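Local coordinates for uncharacterized protein (Bacteroides ovatus, PDB 4IRT) that is of unknown function but belongs to a BNR repeat family and is a putative neuraminidase built as a beta-propeller, at residues G49-D54 with I403-T408. Sequence-based numbering, arbitrary orientation.
Sequences GKRKLD and IYVLET
R51 and E407 meet end-on between two sheets, and one carboxylate oxygen takes both guanidinium donors. R51 NH2 lies 2.8 Å from E407 OE2 in a salt bridge, with an N-H...O angle of 151°; the NH1 bond to OE2 is longer, 3.1 Å, and more bent. OE2 sits close to the guanidinium plane, yet the carboxylate is turned 27° from it, and NH2 comes to the anti side of OE2 while NH1 comes to the syn side. R51 CG lies between the backbone N and the carbonyl carbon (chi1 61°), and the chain then runs extended from CG to NE, carrying the guanidinium across to the carboxylate. V405 CG1 flanks the same group obliquely, 3.8 Å from R51 NH2. A water donates to both L53 O (2.6 Å) and E407 OE2 (2.7 Å), giving the oxygen a third donor. Q35 OE1 and S55 O accept from NH2 and NH1, which should fix the guanidinium's rotation. A methionine in place of R51 would probably leave the E407 carboxylate without its countercharge and Q35 OE1 without this donor. The bridge joins strand 45-52 of one antiparallel sheet to strand 401-407, which lies between strands 5-12 and 381-385 in the next, consistent with adjacent beta-propeller blades near the ring closure.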
loop_
_atom_site.group_PDB
_atom_site.type_symbol
_atom_site.label_atom_id
_atom_site.label_comp_id
_atom_site.label_asym_id
_atom_site.label_seq_id
_atom_site.Cartn_x
_atom_site.Cartn_y
_atom_site.Cartn_z
ATOM N N GLY A 49 4.439 -17.279 -6.111
ATOM C CA GLY A 49 3.716 -17.935 -7.164
ATOM C C GLY A 49 3.593 -17.093 -8.412
ATOM O O GLY A 49 3.746 -15.888 -8.374
ATOM N N LYS A 50 3.303 -17.759 -9.527
ATOM C CA LYS A 50 3.049 -17.066 -10.763
ATOM C C LYS A 50 2.101 -17.863 -11.648
ATOM O O LYS A 50 2.015 -19.097 -11.543
ATOM C CB LYS A 50 4.351 -16.783 -11.516
ATOM C CG LYS A 50 4.994 -18.006 -12.141
ATOM C CD LYS A 50 6.413 -17.740 -12.639
ATOM C CE LYS A 50 6.418 -16.847 -13.870
ATOM N NZ LYS A 50 7.718 -16.819 -14.612
ATOM N N ARG A 51 1.411 -17.132 -12.527
ATOM C CA ARG A 51 0.593 -17.708 -13.553
ATOM C C ARG A 51 0.640 -16.843 -14.806
ATOM O O ARG A 51 0.978 -15.639 -14.764
ATOM C CB ARG A 51 -0.866 -17.820 -13.098
ATOM C CG ARG A 51 -1.532 -16.495 -12.754
ATOM C CD ARG A 51 -3.045 -16.528 -12.898
ATOM N NE ARG A 51 -3.668 -15.268 -12.458
ATOM C CZ ARG A 51 -4.941 -14.931 -12.689
ATOM N NH1 ARG A 51 -5.747 -15.748 -13.371
ATOM N NH2 ARG A 51 -5.438 -13.794 -12.212
ATOM N N LYS A 52 0.228 -17.442 -15.919
ATOM C CA LYS A 52 -0.225 -16.650 -17.065
ATOM C C LYS A 52 -1.579 -16.058 -16.746
ATOM O O LYS A 52 -2.449 -16.732 -16.170
ATOM C CB LYS A 52 -0.315 -17.502 -18.325
ATOM C CG LYS A 52 1.035 -17.991 -18.773
ATOM C CD LYS A 52 1.861 -16.844 -19.346
ATOM C CE LYS A 52 3.122 -17.357 -20.016
ATOM N NZ LYS A 52 3.976 -16.258 -20.543
ATOM N N LEU A 53 -1.757 -14.792 -17.098
ATOM C CA LEU A 53 -3.045 -14.129 -16.874
ATOM C C LEU A 53 -4.238 -14.803 -17.585
ATOM O O LEU A 53 -5.385 -14.648 -17.160
ATOM C CB LEU A 53 -2.961 -12.657 -17.248
ATOM C CG LEU A 53 -2.278 -11.762 -16.226
ATOM C CD1 LEU A 53 -1.867 -10.439 -16.833
ATOM C CD2 LEU A 53 -3.163 -11.539 -15.023
ATOM N N ASP A 54 -3.972 -15.561 -18.640
ATOM C CA ASP A 54 -5.026 -16.260 -19.375
ATOM C C ASP A 54 -5.271 -17.680 -18.855
ATOM O O ASP A 54 -5.957 -18.460 -19.499
ATOM C CB ASP A 54 -4.710 -16.279 -20.883
ATOM C CG ASP A 54 -3.536 -17.182 -21.252
ATOM O OD1 ASP A 54 -3.024 -17.942 -20.403
ATOM O OD2 ASP A 54 -3.131 -17.162 -22.440
ATOM N N ILE A 403 -6.400 -18.302 -0.400
ATOM C CA ILE A 403 -6.058 -17.026 -1.047
ATOM C C ILE A 403 -6.588 -17.086 -2.477
ATOM O O ILE A 403 -6.465 -18.120 -3.180
ATOM C CB ILE A 403 -4.554 -16.777 -1.058
ATOM C CG1 ILE A 403 -4.049 -16.568 0.383
ATOM C CG2 ILE A 403 -4.202 -15.572 -1.898
ATOM C CD1 ILE A 403 -2.551 -16.796 0.511
ATOM N N TYR A 404 -7.239 -16.006 -2.875
ATOM C CA TYR A 404 -7.728 -15.849 -4.255
ATOM C C TYR A 404 -7.166 -14.618 -4.908
ATOM O O TYR A 404 -6.837 -13.626 -4.223
ATOM C CB TYR A 404 -9.230 -15.639 -4.257
ATOM C CG TYR A 404 -10.039 -16.682 -3.530
ATOM C CD1 TYR A 404 -10.311 -16.558 -2.178
ATOM C CD2 TYR A 404 -10.566 -17.772 -4.208
ATOM C CE1 TYR A 404 -11.070 -17.521 -1.512
ATOM C CE2 TYR A 404 -11.336 -18.731 -3.568
ATOM C CZ TYR A 404 -11.590 -18.590 -2.217
ATOM O OH TYR A 404 -12.332 -19.546 -1.580
ATOM N N VAL A 405 -7.123 -14.624 -6.237
ATOM C CA VAL A 405 -7.112 -13.361 -6.945
ATOM C C VAL A 405 -8.547 -13.097 -7.396
ATOM O O VAL A 405 -9.154 -13.912 -8.121
ATOM C CB VAL A 405 -6.127 -13.372 -8.129
ATOM C CG1 VAL A 405 -6.264 -12.090 -8.935
ATOM C CG2 VAL A 405 -4.711 -13.564 -7.629
ATOM N N LEU A 406 -9.092 -11.979 -6.947
ATOM C CA LEU A 406 -10.408 -11.577 -7.351
ATOM C C LEU A 406 -10.275 -10.682 -8.575
ATOM O O LEU A 406 -9.698 -9.561 -8.517
ATOM C CB LEU A 406 -11.124 -10.883 -6.192
ATOM C CG LEU A 406 -12.646 -10.704 -6.319
ATOM C CD1 LEU A 406 -13.234 -10.247 -4.992
ATOM C CD2 LEU A 406 -12.992 -9.685 -7.386
ATOM N N GLU A 407 -10.779 -11.199 -9.689
ATOM C CA GLU A 407 -10.737 -10.504 -10.970
ATOM C C GLU A 407 -12.044 -9.725 -11.081
ATOM O O GLU A 407 -13.113 -10.294 -11.283
ATOM C CB GLU A 407 -10.593 -11.518 -12.107
ATOM C CG GLU A 407 -9.373 -12.423 -11.967
ATOM C CD GLU A 407 -9.159 -13.368 -13.148
ATOM O OE1 GLU A 407 -10.158 -13.832 -13.759
ATOM O OE2 GLU A 407 -7.983 -13.647 -13.462
ATOM N N THR A 408 -11.958 -8.422 -10.924
ATOM C CA THR A 408 -13.155 -7.622 -10.737
ATOM C C THR A 408 -13.802 -7.313 -12.074
ATOM O O THR A 408 -13.124 -6.905 -13.025
ATOM C CB THR A 408 -12.856 -6.281 -10.061
ATOM O OG1 THR A 408 -12.088 -5.478 -10.957
ATOM C CG2 THR A 408 -12.112 -6.472 -8.751
HETATM O O HOH W 1 -6.676 -12.895 -15.752
#